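Local coordinates for protein tumor necrosis factor ligand superfamily member 13 (Mus musculus, PDB 1U5Y) that acts as a secreted, homotrimeric TNF-family cytokine that binds the receptors TACI and BCMA and plays a role in regulating tumor cell growth, at residues L8-V13 against V26-V31; V13-K18 against A124-S129; E75-R80 against H108-D113. One frame throughout, in Å; residues are numbered along the deposited sequence.

Interaction 1: residues L8-V13 against V26-V31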
# COMPACT_ATOMS: atom_id res chain seq x y z
N LEU A 8 -10.16 -3.91 -11.97
CA LEU A 8 -10.78 -2.63 -12.14
C LEU A 8 -9.94 -1.58 -11.42
O LEU A 8 -9.57 -1.75 -10.26
CB LEU A 8 -12.19 -2.68 -11.56
CG LEU A 8 -13.14 -1.56 -11.93
CD1 LEU A 8 -13.47 -1.57 -13.41
CD2 LEU A 8 -14.39 -1.71 -11.09
N HIS A 9 -9.60 -0.51 -12.13
CA HIS A 9 -8.95 0.62 -11.52
C HIS A 9 -9.81 1.82 -11.82
O HIS A 9 -10.14 2.07 -12.97
CB HIS A 9 -7.54 0.81 -12.07
CG HIS A 9 -6.77 1.93 -11.44
ND1 HIS A 9 -5.88 1.74 -10.41
CD2 HIS A 9 -6.73 3.26 -11.73
CE1 HIS A 9 -5.34 2.90 -10.08
NE2 HIS A 9 -5.82 3.83 -10.88
N LEU A 10 -10.14 2.56 -10.76
CA LEU A 10 -11.09 3.66 -10.83
C LEU A 10 -10.42 4.96 -10.37
O LEU A 10 -9.54 4.96 -9.50
CB LEU A 10 -12.33 3.38 -9.98
CG LEU A 10 -13.08 2.05 -10.15
CD1 LEU A 10 -13.81 1.68 -8.86
CD2 LEU A 10 -14.07 2.10 -11.29
N VAL A 11 -10.83 6.06 -10.99
CA VAL A 11 -10.36 7.38 -10.63
C VAL A 11 -11.55 8.32 -10.50
O VAL A 11 -12.62 8.02 -11.02
CB VAL A 11 -9.40 7.93 -11.68
CG1 VAL A 11 -8.15 7.10 -11.74
CG2 VAL A 11 -10.07 8.04 -13.05
N PRO A 12 -11.39 9.46 -9.83
CA PRO A 12 -12.53 10.36 -9.57
C PRO A 12 -13.07 11.07 -10.81
O PRO A 12 -12.29 11.40 -11.71
CB PRO A 12 -11.93 11.41 -8.62
CG PRO A 12 -10.70 10.78 -8.10
CD PRO A 12 -10.16 9.98 -9.22
N VAL A 13 -14.38 11.28 -10.86
CA VAL A 13 -14.95 12.27 -11.75
C VAL A 13 -15.33 13.51 -10.92
O VAL A 13 -15.00 14.63 -11.32
CB VAL A 13 -16.14 11.72 -12.65
CG1 VAL A 13 -17.15 10.90 -11.85
CG2 VAL A 13 -16.86 12.86 -13.39
N VAL A 26 -16.79 9.71 -3.38
CA VAL A 26 -16.27 10.00 -4.71
C VAL A 26 -17.16 9.34 -5.76
O VAL A 26 -17.60 8.21 -5.57
CB VAL A 26 -14.84 9.50 -4.80
CG1 VAL A 26 -14.27 9.66 -6.23
CG2 VAL A 26 -13.98 10.21 -3.75
N MET A 27 -17.47 10.07 -6.82
CA MET A 27 -18.13 9.49 -7.98
C MET A 27 -17.03 8.92 -8.85
O MET A 27 -16.24 9.68 -9.39
CB MET A 27 -18.89 10.56 -8.76
CG MET A 27 -20.21 10.98 -8.12
SD MET A 27 -21.56 9.82 -8.44
CE MET A 27 -21.77 9.94 -10.25
N TRP A 28 -16.96 7.60 -8.99
CA TRP A 28 -15.86 6.95 -9.72
C TRP A 28 -16.10 6.71 -11.22
O TRP A 28 -17.24 6.56 -11.66
CB TRP A 28 -15.54 5.61 -9.08
CG TRP A 28 -15.12 5.71 -7.66
CD1 TRP A 28 -15.87 5.43 -6.57
CD2 TRP A 28 -13.83 6.10 -7.17
NE1 TRP A 28 -15.13 5.63 -5.43
CE2 TRP A 28 -13.88 6.03 -5.77
CE3 TRP A 28 -12.64 6.51 -7.78
CZ2 TRP A 28 -12.78 6.36 -4.97
CZ3 TRP A 28 -11.56 6.82 -7.00
CH2 TRP A 28 -11.64 6.75 -5.60
N GLN A 29 -15.01 6.70 -11.98
CA GLN A 29 -15.01 6.27 -13.39
C GLN A 29 -13.90 5.23 -13.67
O GLN A 29 -12.76 5.41 -13.24
CB GLN A 29 -14.84 7.46 -14.35
CG GLN A 29 -13.63 8.34 -14.04
CD GLN A 29 -13.38 9.42 -15.07
OE1 GLN A 29 -13.61 9.22 -16.27
NE2 GLN A 29 -12.91 10.58 -14.61
N PRO A 30 -14.22 4.19 -14.43
CA PRO A 30 -13.24 3.14 -14.74
C PRO A 30 -12.21 3.61 -15.77
O PRO A 30 -12.64 4.14 -16.77
CB PRO A 30 -14.10 2.03 -15.35
CG PRO A 30 -15.28 2.79 -16.00
CD PRO A 30 -15.52 3.95 -15.09
N VAL A 31 -10.91 3.44 -15.53
CA VAL A 31 -9.89 3.70 -16.59
C VAL A 31 -9.19 2.40 -17.10
O VAL A 31 -8.57 2.41 -18.15
CB VAL A 31 -8.84 4.79 -16.19
CG1 VAL A 31 -9.50 6.18 -16.13
CG2 VAL A 31 -8.15 4.47 -14.89
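V11 and Q29 form a hydrogen-bonded antiparallel pair: V11 N gives to Q29 O at 3.0 Å and Q29 N to V11 O at 2.9 Å. A similar backbone bond from V31 N to H9 O extends the ladder, although the two short strands are well twisted, 133° between their directions. From Q29 CB outward, the side chain leans back over L8-V13. CG sits between backbone N and carbonyl carbon (chi1 53°), which lays it against V11 CG2 at 3.7 Å and close to V11 O. CD skirts the same methyl, and NE2 ends on P12 O at 3.1 Å. That last bond is straight at the hydrogen (166°), lies in the amide plane, and reaches the carbonyl from above its plane. The other face is apolar: L10 CB packs on W28 CE3 at 3.8 Å and L10 CD2 on P30 CB, while V26 CG1 covers one face of the indole.

These hairpin strands, 7-16 and 24-34, belong to the TNF-homology jelly roll; 134-139 borders 7-16 on its other side, with L135 against L10 and W28. H9 hydrogen-bonds Y56 and meets F107 of a second subunit.

Interaction 2: residues V13-K18 against A124-S129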
# COMPACT_ATOMS: atom_id res chain seq x y z
N VAL A 13 -14.38 11.28 -10.86
CA VAL A 13 -14.95 12.27 -11.75
C VAL A 13 -15.33 13.51 -10.92
O VAL A 13 -15.00 14.63 -11.32
CB VAL A 13 -16.14 11.72 -12.65
CG1 VAL A 13 -17.15 10.90 -11.85
CG2 VAL A 13 -16.86 12.86 -13.39
N ASN A 14 -16.00 13.33 -9.78
CA ASN A 14 -16.26 14.43 -8.81
C ASN A 14 -16.55 13.93 -7.38
O ASN A 14 -16.66 12.71 -7.16
CB ASN A 14 -17.38 15.39 -9.28
CG ASN A 14 -18.57 14.68 -9.89
OD1 ASN A 14 -19.05 13.69 -9.35
ND2 ASN A 14 -19.06 15.19 -11.02
N ILE A 15 -16.64 14.86 -6.43
CA ILE A 15 -16.86 14.54 -5.02
C ILE A 15 -18.25 15.01 -4.59
O ILE A 15 -18.71 16.08 -5.00
CB ILE A 15 -15.83 15.24 -4.07
CG1 ILE A 15 -14.56 15.73 -4.78
CG2 ILE A 15 -15.41 14.30 -3.00
CD1 ILE A 15 -13.80 16.78 -3.95
N THR A 16 -18.90 14.22 -3.73
CA THR A 16 -20.24 14.54 -3.22
C THR A 16 -20.31 14.54 -1.69
O THR A 16 -19.51 13.89 -1.01
CB THR A 16 -21.29 13.55 -3.78
OG1 THR A 16 -20.74 12.22 -3.84
CG2 THR A 16 -21.61 13.88 -5.24
N SER A 17 -21.26 15.30 -1.17
CA SER A 17 -21.44 15.48 0.27
C SER A 17 -22.88 15.89 0.53
O SER A 17 -23.23 17.03 0.28
CB SER A 17 -20.50 16.59 0.77
OG SER A 17 -19.61 16.10 1.75
N LYS A 18 -23.70 14.96 1.02
CA LYS A 18 -25.12 15.24 1.31
C LYS A 18 -25.25 16.31 2.38
O LYS A 18 -24.34 16.49 3.20
CB LYS A 18 -25.85 13.97 1.74
N ALA A 124 -15.11 17.40 2.32
CA ALA A 124 -13.70 17.09 2.44
C ALA A 124 -13.01 17.51 1.15
O ALA A 124 -13.53 17.29 0.06
CB ALA A 124 -13.51 15.61 2.68
N LYS A 125 -11.83 18.10 1.31
CA LYS A 125 -11.05 18.67 0.22
C LYS A 125 -10.20 17.59 -0.42
O LYS A 125 -9.00 17.49 -0.16
CB LYS A 125 -10.15 19.79 0.76
CG LYS A 125 -10.90 20.84 1.58
CD LYS A 125 -10.17 22.17 1.64
CE LYS A 125 -11.11 23.28 2.04
NZ LYS A 125 -12.10 23.62 0.97
N LEU A 126 -10.82 16.79 -1.27
CA LEU A 126 -10.16 15.60 -1.81
C LEU A 126 -9.68 15.92 -3.21
O LEU A 126 -10.38 16.61 -3.93
CB LEU A 126 -11.15 14.44 -1.87
CG LEU A 126 -11.82 14.08 -0.55
CD1 LEU A 126 -12.79 12.91 -0.75
CD2 LEU A 126 -10.76 13.75 0.52
N SER A 127 -8.51 15.44 -3.59
CA SER A 127 -8.01 15.69 -4.94
C SER A 127 -8.76 14.78 -5.92
O SER A 127 -9.05 13.63 -5.61
CB SER A 127 -6.51 15.43 -5.02
OG SER A 127 -6.04 15.68 -6.33
N LEU A 128 -9.08 15.33 -7.08
CA LEU A 128 -9.67 14.58 -8.18
C LEU A 128 -8.61 14.03 -9.12
O LEU A 128 -8.92 13.30 -10.07
CB LEU A 128 -10.62 15.48 -8.99
CG LEU A 128 -11.78 16.06 -8.19
CD1 LEU A 128 -12.60 17.07 -8.99
CD2 LEU A 128 -12.67 14.93 -7.69
N SER A 129 -7.36 14.43 -8.88
CA SER A 129 -6.23 13.95 -9.68
C SER A 129 -6.22 12.43 -9.73
O SER A 129 -6.19 11.78 -8.70
CB SER A 129 -4.91 14.43 -9.08
OG SER A 129 -3.85 13.66 -9.60
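I15 holds CG1 almost eclipsed with its own backbone N (chi1 -18°), a strained torsion off any staggered position, and then runs out nearly straight to CD1 (chi2 161°); this brings CG1 to L128 and CD1 to the carbonyl of L126 in the loop 124-129. L126 and L128 both carry CG opposite the carbonyl carbon, and from there their methyls meet the two branches of I15.

CG2 of I15 lies against CD1 of L126 at 3.7 Å. The longer branch is used twice: its CG1 rests on CD2 of L128 at 3.6 Å, and its tip CD1 comes to 3.4 Å from the backbone O of L126. The isoleucine crosses both leucines obliquely. L128 also reaches past I15 along the strand, with CD2 at 3.8 Å from N14 CA and CD1 at 4.1 Å from V13 O.

The contact across the two segments is thus van der Waals, and the loop has two turns of its own. K125 is the centre of an inverse gamma turn, closed by a weak bond from L126 N to A124 O. At the other end S127 OG accepts from S129 N at 3.1 Å in an ST turn. N14, predicted to carry an N-linked glycan, turns its CB away from the loop.

Around this patch, strand 7-16 pairs with 24-34 through bonds such as T16 with E25. S17 OG hydrogen-bonds T24 and the backbone of N123, so the start of the loop is tied to the hairpin as well. The loop itself connects strand 114-119 to strand 134-139; L126 packs inward on I119, V59 and F61, while backbone bonds join K125 with H62, just past strand 51-61, and S127 with L60 within it.

Interaction 3: residues E75-R80 against H108-D113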
# COMPACT_ATOMS: atom_id res chain seq x y z
N GLU A 75 -21.27 -3.27 1.90
CA GLU A 75 -22.68 -3.50 2.25
C GLU A 75 -23.16 -4.78 1.60
O GLU A 75 -23.02 -4.95 0.39
CB GLU A 75 -23.55 -2.32 1.80
CG GLU A 75 -23.26 -1.05 2.58
CD GLU A 75 -24.08 0.14 2.13
OE1 GLU A 75 -25.06 -0.05 1.37
OE2 GLU A 75 -23.74 1.28 2.54
N GLY A 76 -23.73 -5.67 2.40
CA GLY A 76 -24.30 -6.90 1.92
C GLY A 76 -24.93 -7.67 3.07
O GLY A 76 -24.54 -7.48 4.22
N GLN A 77 -25.91 -8.52 2.76
CA GLN A 77 -26.53 -9.42 3.73
C GLN A 77 -27.17 -8.64 4.88
O GLN A 77 -27.16 -9.10 6.02
CB GLN A 77 -25.52 -10.45 4.26
CG GLN A 77 -24.93 -11.36 3.19
CD GLN A 77 -23.70 -10.76 2.48
OE1 GLN A 77 -23.02 -9.89 3.02
NE2 GLN A 77 -23.43 -11.25 1.28
N GLY A 78 -27.71 -7.46 4.56
CA GLY A 78 -28.39 -6.63 5.53
C GLY A 78 -27.47 -5.83 6.44
O GLY A 78 -27.96 -5.10 7.30
N ARG A 79 -26.16 -5.94 6.24
CA ARG A 79 -25.15 -5.35 7.12
C ARG A 79 -24.29 -4.35 6.36
O ARG A 79 -24.21 -4.37 5.13
CB ARG A 79 -24.21 -6.45 7.66
CG ARG A 79 -24.79 -7.32 8.76
CD ARG A 79 -24.44 -8.83 8.68
NE ARG A 79 -25.61 -9.66 8.97
CZ ARG A 79 -26.19 -9.79 10.17
NH1 ARG A 79 -25.72 -9.14 11.23
NH2 ARG A 79 -27.26 -10.57 10.31
N ARG A 80 -23.64 -3.48 7.12
CA ARG A 80 -22.46 -2.79 6.63
C ARG A 80 -21.26 -3.29 7.44
O ARG A 80 -21.29 -3.29 8.67
CB ARG A 80 -22.59 -1.27 6.75
CG ARG A 80 -21.26 -0.51 6.56
CD ARG A 80 -21.15 0.81 7.33
NE ARG A 80 -20.03 0.83 8.28
CZ ARG A 80 -20.04 0.28 9.50
NH1 ARG A 80 -21.10 -0.38 9.97
NH2 ARG A 80 -18.96 0.37 10.27
N HIS A 108 -13.10 -11.43 1.09
CA HIS A 108 -14.09 -12.20 0.39
C HIS A 108 -15.31 -11.30 0.14
O HIS A 108 -15.89 -10.78 1.08
CB HIS A 108 -14.47 -13.44 1.21
CG HIS A 108 -15.25 -14.47 0.45
ND1 HIS A 108 -16.61 -14.63 0.62
CD2 HIS A 108 -14.87 -15.39 -0.46
CE1 HIS A 108 -17.03 -15.60 -0.16
NE2 HIS A 108 -16.00 -16.08 -0.83
N LEU A 109 -15.68 -11.15 -1.13
CA LEU A 109 -16.85 -10.39 -1.57
C LEU A 109 -17.83 -11.31 -2.28
O LEU A 109 -17.42 -12.15 -3.08
CB LEU A 109 -16.42 -9.28 -2.53
CG LEU A 109 -15.27 -8.41 -2.03
CD1 LEU A 109 -14.87 -7.36 -3.07
CD2 LEU A 109 -15.66 -7.73 -0.72
N HIS A 110 -19.12 -11.16 -2.00
CA HIS A 110 -20.17 -11.95 -2.64
C HIS A 110 -20.82 -11.13 -3.71
O HIS A 110 -20.88 -9.91 -3.61
CB HIS A 110 -21.25 -12.39 -1.64
CG HIS A 110 -20.69 -12.99 -0.39
ND1 HIS A 110 -20.58 -14.35 -0.21
CD2 HIS A 110 -20.17 -12.42 0.72
CE1 HIS A 110 -20.06 -14.59 0.97
NE2 HIS A 110 -19.79 -13.44 1.55
N GLN A 111 -21.36 -11.81 -4.71
CA GLN A 111 -22.15 -11.14 -5.73
C GLN A 111 -23.34 -10.47 -5.03
O GLN A 111 -23.98 -11.07 -4.15
CB GLN A 111 -22.57 -12.12 -6.84
CG GLN A 111 -23.57 -13.18 -6.47
CD GLN A 111 -23.84 -14.17 -7.62
OE1 GLN A 111 -23.83 -13.81 -8.80
NE2 GLN A 111 -24.07 -15.43 -7.25
N GLY A 112 -23.60 -9.22 -5.41
CA GLY A 112 -24.63 -8.40 -4.79
C GLY A 112 -24.11 -7.34 -3.84
O GLY A 112 -24.76 -6.33 -3.65
N ASP A 113 -22.95 -7.57 -3.24
CA ASP A 113 -22.33 -6.63 -2.32
C ASP A 113 -22.07 -5.28 -2.96
O ASP A 113 -21.72 -5.18 -4.13
CB ASP A 113 -20.96 -7.13 -1.86
CG ASP A 113 -21.05 -8.30 -0.92
OD1 ASP A 113 -19.96 -8.85 -0.68
OD2 ASP A 113 -22.10 -8.75 -0.39
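E75 and D113 bring two turns together, the type I' turn G76-R79 that links strands 67-76 and 79-89 and the type II turn H110-D113, with the CA atoms of G76 and D113 4.7 Å apart. At the junction D113 CA makes a CH···O contact with E75 O at 3.3 Å, and D113 OD2 lies over the bare CA of G76 at 3.7 Å.

Q77, at the first corner of its turn, supplies the side chain that spans the gap. Its chain bends at CG (chi2 86°), which swings the amide across to the other turn. There NE2 makes a weak hydrogen bond to D113 OD2, 3.3 Å long and bent to 134° at the hydrogen, with the amide and carboxylate planes nearly perpendicular. The same NE2 passes obliquely by the H110 ring, 3.5 Å from CD2, with amide and ring planes 69° apart.

Paired backbone bonds between G76 and R79 close the first turn, and D113 N giving to H110 O closes the second. A bond from H110 N to D113 OD1 is modelled too, though OD1 is not securely placed. R74 offers the carboxylate a long, weak ion pair; it and the N-H donors may favour the ionised form. The chemistry implies a light polar link between two surface turns, since Q77 adds only a weak, poorly aligned donor.

Interaction 1 is the most buried of the three and the only one built on a regular antiparallel ladder, with apolar packing on the L10 and W28 side. Interaction 2 continues from it: both use strand 7-16 and share V13, and P12 of the first packs on L128 of the second. Past the corner at V13 the strand keeps its pairing with 24-34, while its contact with 124-129 is methyl packing. Interaction 3 stands apart at the surface, with its centre about 25 Å from that of interaction 2 and on the opposite side of the chain's centre; weak polar contacts between turns replace hydrophobic burial there. All three nevertheless lie in the same jelly-roll domain.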